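Local coordinates for TPR repeat-containing protein YrrB (PDB 2Q7F) that is a tetratricopeptide-repeat protein that could mediate complex formation among RNA sulfuration components, RNA processing components and aminoacyl-tRNA synthetases, at residues G191-F196 with I220-D225; E214-A219 with L230-L235. One frame throughout, in Å; residues are numbered along the deposited sequence.

Interaction 1: G191-F196 with I220-D225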
loop_
_atom_site.group_PDB
_atom_site.type_symbol
_atom_site.label_atom_id
_atom_site.label_comp_id
_atom_site.label_asym_id
_atom_site.label_seq_id
_atom_site.Cartn_x
_atom_site.Cartn_y
_atom_site.Cartn_z
ATOM N N GLY A 191 -2.963 -9.757 17.651
ATOM C CA GLY A 191 -4.394 -9.755 17.372
ATOM C C GLY A 191 -4.662 -9.851 15.883
ATOM O O GLY A 191 -5.797 -9.668 15.435
ATOM N N HIS A 192 -3.611 -10.144 15.119
ATOM C CA HIS A 192 -3.688 -10.184 13.662
ATOM C C HIS A 192 -4.149 -11.552 13.129
ATOM O O HIS A 192 -3.351 -12.338 12.610
ATOM C CB HIS A 192 -2.342 -9.771 13.047
ATOM C CG HIS A 192 -2.463 -9.138 11.695
ATOM N ND1 HIS A 192 -2.715 -9.864 10.551
ATOM C CD2 HIS A 192 -2.377 -7.844 11.309
ATOM C CE1 HIS A 192 -2.771 -9.044 9.517
ATOM N NE2 HIS A 192 -2.569 -7.813 9.950
ATOM N N ALA A 193 -5.447 -11.816 13.256
ATOM C CA ALA A 193 -6.051 -13.073 12.797
ATOM C C ALA A 193 -5.728 -13.416 11.333
ATOM O O ALA A 193 -5.382 -14.566 11.027
ATOM C CB ALA A 193 -7.565 -13.049 13.022
ATOM N N ASP A 194 -5.839 -12.419 10.448
ATOM C CA ASP A 194 -5.562 -12.584 9.017
ATOM C C ASP A 194 -4.212 -13.230 8.728
ATOM O O ASP A 194 -4.115 -14.118 7.873
ATOM C CB ASP A 194 -5.636 -11.240 8.296
ATOM C CG ASP A 194 -7.051 -10.782 8.072
ATOM O OD1 ASP A 194 -7.975 -11.513 8.483
ATOM O OD2 ASP A 194 -7.243 -9.692 7.488
ATOM N N ALA A 195 -3.183 -12.772 9.446
ATOM C CA ALA A 195 -1.830 -13.300 9.301
ATOM C C ALA A 195 -1.825 -14.789 9.590
ATOM O O ALA A 195 -1.357 -15.577 8.764
ATOM C CB ALA A 195 -0.859 -12.575 10.223
ATOM N N PHE A 196 -2.366 -15.169 10.750
ATOM C CA PHE A 196 -2.491 -16.579 11.126
ATOM C C PHE A 196 -3.210 -17.402 10.051
ATOM O O PHE A 196 -2.778 -18.505 9.720
ATOM C CB PHE A 196 -3.183 -16.730 12.486
ATOM C CG PHE A 196 -2.245 -16.619 13.664
ATOM C CD1 PHE A 196 -2.355 -15.561 14.562
ATOM C CD2 PHE A 196 -1.257 -17.582 13.881
ATOM C CE1 PHE A 196 -1.493 -15.459 15.652
ATOM C CE2 PHE A 196 -0.393 -17.485 14.963
ATOM C CZ PHE A 196 -0.511 -16.423 15.848
ATOM N N ILE A 220 -9.176 -18.502 14.293
ATOM C CA ILE A 220 -10.551 -18.594 14.788
ATOM C C ILE A 220 -10.577 -18.229 16.275
ATOM O O ILE A 220 -11.481 -17.529 16.740
ATOM C CB ILE A 220 -11.154 -19.998 14.559
ATOM C CG1 ILE A 220 -10.883 -20.464 13.124
ATOM C CG2 ILE A 220 -12.652 -19.986 14.847
ATOM C CD1 ILE A 220 -11.284 -21.892 12.836
ATOM N N ASP A 221 -9.566 -18.712 16.995
ATOM C CA ASP A 221 -9.285 -18.340 18.382
ATOM C C ASP A 221 -9.390 -16.823 18.591
ATOM O O ASP A 221 -10.033 -16.366 19.539
ATOM C CB ASP A 221 -7.881 -18.842 18.747
ATOM C CG ASP A 221 -7.545 -18.683 20.219
ATOM O OD1 ASP A 221 -7.447 -17.534 20.708
ATOM O OD2 ASP A 221 -7.338 -19.720 20.882
ATOM N N ILE A 222 -8.762 -16.054 17.703
ATOM C CA ILE A 222 -8.777 -14.595 17.797
ATOM C C ILE A 222 -10.132 -14.025 17.364
ATOM O O ILE A 222 -10.767 -13.290 18.122
ATOM C CB ILE A 222 -7.593 -13.945 17.005
ATOM C CG1 ILE A 222 -6.248 -14.205 17.706
ATOM C CG2 ILE A 222 -7.812 -12.442 16.793
ATOM C CD1 ILE A 222 -6.082 -13.545 19.086
ATOM N N GLN A 223 -10.569 -14.377 16.158
ATOM C CA GLN A 223 -11.849 -13.915 15.628
ATOM C C GLN A 223 -12.785 -15.104 15.354
ATOM O O GLN A 223 -12.652 -15.779 14.331
ATOM C CB GLN A 223 -11.628 -13.078 14.367
ATOM C CG GLN A 223 -12.873 -12.360 13.862
ATOM C CD GLN A 223 -12.615 -11.479 12.648
ATOM O OE1 GLN A 223 -11.561 -11.554 12.012
ATOM N NE2 GLN A 223 -13.586 -10.637 12.323
ATOM N N PRO A 224 -13.732 -15.368 16.276
ATOM C CA PRO A 224 -14.628 -16.524 16.163
ATOM C C PRO A 224 -15.510 -16.531 14.906
ATOM O O PRO A 224 -16.090 -17.569 14.582
ATOM C CB PRO A 224 -15.498 -16.425 17.425
ATOM C CG PRO A 224 -14.713 -15.584 18.364
ATOM C CD PRO A 224 -14.008 -14.593 17.498
ATOM N N ASP A 225 -15.610 -15.395 14.211
ATOM C CA ASP A 225 -16.398 -15.317 12.974
ATOM C C ASP A 225 -15.556 -15.185 11.695
ATOM O O ASP A 225 -16.016 -14.644 10.685
ATOM C CB ASP A 225 -17.472 -14.215 13.055
ATOM C CG ASP A 225 -16.887 -12.814 13.228
ATOM O OD1 ASP A 225 -15.975 -12.412 12.471
ATOM O OD2 ASP A 225 -17.378 -12.095 14.122
#
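The helical hairpin of the sixth tetratricopeptide repeat of YrrB closes where Ala193, in the first turn of helix 193-205, meets Ile222, in the last turn of the antiparallel helix 211-222. Their CA atoms are 5.9 Å apart, a closeness that the small alanine permits. The methyl CB of Ala193 points at the other helix and lies 3.8 Å from Ile222 CG2, the branch methyl of the isoleucine. That methyl stands anti to the backbone N of its own residue, whereas CG1 lies beside that N (chi1 -71°); it is therefore the branch methyl, not the longer ethyl arm, that is turned toward Ala193. The same CG2 also sits 3.7 Å from Gly191 O, so one methyl packs at once on an alanine side chain and on the backbone just ahead of the helix. Gln223, just past the helix end, adds a looser touch through its CB at 4.3 Å from Ala193 CB.

All of this contact across the segments is apolar or van der Waals in kind; the capping bond lies within 191-196. His192 takes the N-cap position, its CB directed away from the 220-225 segment, and its ring meets that of Phe163, with the planes inclined to each other. One turn further into the hairpin, Phe196 packs on Met215, Lys218 and Ala219, prolonging the same interface. The imidazole edge of His192 caps the new helix through a bent bond, with His192 O as a second, weak acceptor for the same N-H: ND1 accepts from Ala195 N at 3.1 Å, with an N-H...ND1 angle of 140° and the donor lying in the ring plane.

Interaction 2: E214-A219 with L230-L235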
loop_
_atom_site.group_PDB
_atom_site.type_symbol
_atom_site.label_atom_id
_atom_site.label_comp_id
_atom_site.label_asym_id
_atom_site.label_seq_id
_atom_site.Cartn_x
_atom_site.Cartn_y
_atom_site.Cartn_z
ATOM N N GLU A 214 -2.933 -25.883 13.048
ATOM C CA GLU A 214 -2.424 -25.148 14.214
ATOM C C GLU A 214 -2.586 -23.632 14.061
ATOM O O GLU A 214 -3.218 -22.984 14.900
ATOM C CB GLU A 214 -0.956 -25.523 14.466
ATOM C CG GLU A 214 -0.204 -24.648 15.470
ATOM C CD GLU A 214 1.285 -24.980 15.527
ATOM O OE1 GLU A 214 1.627 -26.157 15.789
ATOM O OE2 GLU A 214 2.114 -24.064 15.311
ATOM N N MET A 215 -2.022 -23.082 12.984
ATOM C CA MET A 215 -2.097 -21.645 12.691
ATOM C C MET A 215 -3.536 -21.196 12.421
ATOM O O MET A 215 -3.929 -20.079 12.783
ATOM C CB MET A 215 -1.201 -21.283 11.496
ATOM C CG MET A 215 0.287 -21.517 11.714
ATOM S SD MET A 215 1.007 -20.448 12.970
ATOM C CE MET A 215 2.514 -21.342 13.357
ATOM N N LEU A 216 -4.307 -22.082 11.786
ATOM C CA LEU A 216 -5.710 -21.843 11.449
ATOM C C LEU A 216 -6.563 -21.734 12.715
ATOM O O LEU A 216 -7.447 -20.872 12.803
ATOM C CB LEU A 216 -6.218 -22.984 10.562
ATOM C CG LEU A 216 -7.128 -22.749 9.355
ATOM C CD1 LEU A 216 -6.684 -21.555 8.520
ATOM C CD2 LEU A 216 -7.132 -24.005 8.507
ATOM N N ASP A 217 -6.288 -22.614 13.682
ATOM C CA ASP A 217 -6.935 -22.581 14.993
ATOM C C ASP A 217 -6.834 -21.193 15.596
ATOM O O ASP A 217 -7.850 -20.571 15.923
ATOM C CB ASP A 217 -6.283 -23.589 15.947
ATOM C CG ASP A 217 -6.629 -25.027 15.613
ATOM O OD1 ASP A 217 -7.715 -25.268 15.043
ATOM O OD2 ASP A 217 -5.810 -25.920 15.925
ATOM N N LYS A 218 -5.598 -20.711 15.712
ATOM C CA LYS A 218 -5.304 -19.441 16.367
ATOM C C LYS A 218 -5.994 -18.252 15.699
ATOM O O LYS A 218 -6.216 -17.225 16.338
ATOM C CB LYS A 218 -3.793 -19.228 16.473
ATOM C CG LYS A 218 -3.390 -18.196 17.518
ATOM C CD LYS A 218 -2.084 -18.552 18.219
ATOM C CE LYS A 218 -2.326 -19.356 19.484
ATOM N NZ LYS A 218 -1.160 -19.272 20.406
ATOM N N ALA A 219 -6.350 -18.405 14.426
ATOM C CA ALA A 219 -7.100 -17.378 13.700
ATOM C C ALA A 219 -8.559 -17.332 14.143
ATOM O O ALA A 219 -9.112 -16.253 14.340
ATOM C CB ALA A 219 -7.004 -17.594 12.196
ATOM N N LEU A 230 -12.709 -20.599 8.833
ATOM C CA LEU A 230 -13.677 -21.666 9.088
ATOM C C LEU A 230 -13.790 -22.630 7.910
ATOM O O LEU A 230 -13.628 -23.842 8.075
ATOM C CB LEU A 230 -15.052 -21.084 9.449
ATOM C CG LEU A 230 -15.203 -20.505 10.861
ATOM C CD1 LEU A 230 -16.447 -19.637 10.964
ATOM C CD2 LEU A 230 -15.215 -21.617 11.909
ATOM N N HIS A 231 -14.054 -22.084 6.726
ATOM C CA HIS A 231 -14.163 -22.886 5.516
ATOM C C HIS A 231 -12.845 -23.579 5.180
ATOM O O HIS A 231 -12.842 -24.729 4.741
ATOM C CB HIS A 231 -14.647 -22.037 4.338
ATOM C CG HIS A 231 -16.011 -21.454 4.536
ATOM N ND1 HIS A 231 -17.031 -22.138 5.164
ATOM C CD2 HIS A 231 -16.528 -20.256 4.177
ATOM C CE1 HIS A 231 -18.115 -21.384 5.190
ATOM N NE2 HIS A 231 -17.836 -20.237 4.598
ATOM N N ALA A 232 -11.734 -22.882 5.409
ATOM C CA ALA A 232 -10.404 -23.447 5.174
ATOM C C ALA A 232 -10.130 -24.671 6.051
ATOM O O ALA A 232 -9.460 -25.610 5.622
ATOM C CB ALA A 232 -9.324 -22.389 5.384
ATOM N N LYS A 233 -10.661 -24.652 7.271
ATOM C CA LYS A 233 -10.406 -25.707 8.253
ATOM C C LYS A 233 -11.231 -26.968 7.978
ATOM O O LYS A 233 -10.811 -28.075 8.331
ATOM C CB LYS A 233 -10.669 -25.183 9.669
ATOM C CG LYS A 233 -9.967 -25.951 10.785
ATOM C CD LYS A 233 -10.414 -25.452 12.158
ATOM C CE LYS A 233 -9.916 -26.353 13.276
ATOM N NZ LYS A 233 -10.492 -25.970 14.596
ATOM N N LYS A 234 -12.390 -26.796 7.337
ATOM C CA LYS A 234 -13.286 -27.918 7.007
ATOM C C LYS A 234 -12.785 -28.747 5.811
ATOM O O LYS A 234 -13.503 -29.603 5.284
ATOM C CB LYS A 234 -14.715 -27.417 6.756
ATOM C CG LYS A 234 -15.804 -28.385 7.202
ATOM C CD LYS A 234 -16.022 -28.301 8.706
ATOM C CE LYS A 234 -16.926 -29.413 9.195
ATOM N NZ LYS A 234 -17.030 -29.410 10.680
ATOM N N LEU A 235 -11.547 -28.480 5.402
ATOM C CA LEU A 235 -10.894 -29.187 4.309
ATOM C C LEU A 235 -9.565 -29.788 4.791
ATOM O O LEU A 235 -9.474 -30.989 5.057
ATOM C CB LEU A 235 -10.684 -28.232 3.130
ATOM C CG LEU A 235 -11.939 -27.682 2.438
ATOM C CD1 LEU A 235 -11.764 -26.230 2.000
ATOM C CD2 LEU A 235 -12.345 -28.557 1.257
#
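Leu216 and Lys233 mark the closest backbone approach, 6.9 Å between CA atoms, where helix 211-222, the second helix of the hairpin in the sixth tetratricopeptide repeat, meets the short helix 227-233 that follows it near the C-terminal end of the modelled chain. In this superhelical family each new helix packs against the one before, and here two layers of contact do the joining, one apolar and one charged.

The apolar layer is Leu216, a buried side chain aimed at the following helix. Its CD2 methyl comes to rest on main chain as much as on side chains, 3.7 Å from Lys233 CA, and reaches Lys233 CB at 3.9 Å. Both methyls of the leucine fork approach Ala232 CB almost equally, CD2 at 4.1 Å and CD1 at 4.2 Å, but of the two CD2 alone also reaches Lys233. Tyr197, from helix 193-205, also touches Leu216, and the leucine thereby links three successive helices.

Lys233 leaves this apolar base as an extended chain, with CG anti to the backbone N (chi1 -158°), and its side chain also touches Leu213 of helix 211-222. Asp217 starts out pointing away from the lysine's helix, yet the carboxylate comes back toward it because CG lies beside the backbone N (chi1 -73°). The two side chains cross at about a right angle, and OD1 sits alongside the end of the lysine, almost as near CE, at 3.0 Å, as NZ. The resulting salt bridge, whose hydrogen bond is weak in geometry, spans 2.9 Å from Lys233 NZ to Asp217 OD1.

How the interactions relate
Followed from the N terminus, the chain enters helix 193-205 through Gly191 and His192, runs along it, turns back through helix 211-222 and finishes just past helix 227-233. Interaction 1 closes the loop of the sixth repeat's hairpin, bringing its beginning to its end; interaction 2 closes a shorter loop, from the middle of the second helix to the helix that follows. Because 214-219 comes before 220-225, and 230-235 after it, the loops cross. Both draw on helix 211-222, their centres about 10 Å apart, and they meet directly where Ile220 CD1 lies 3.7 Å from Lys233 CD. Together they bind three consecutive helices.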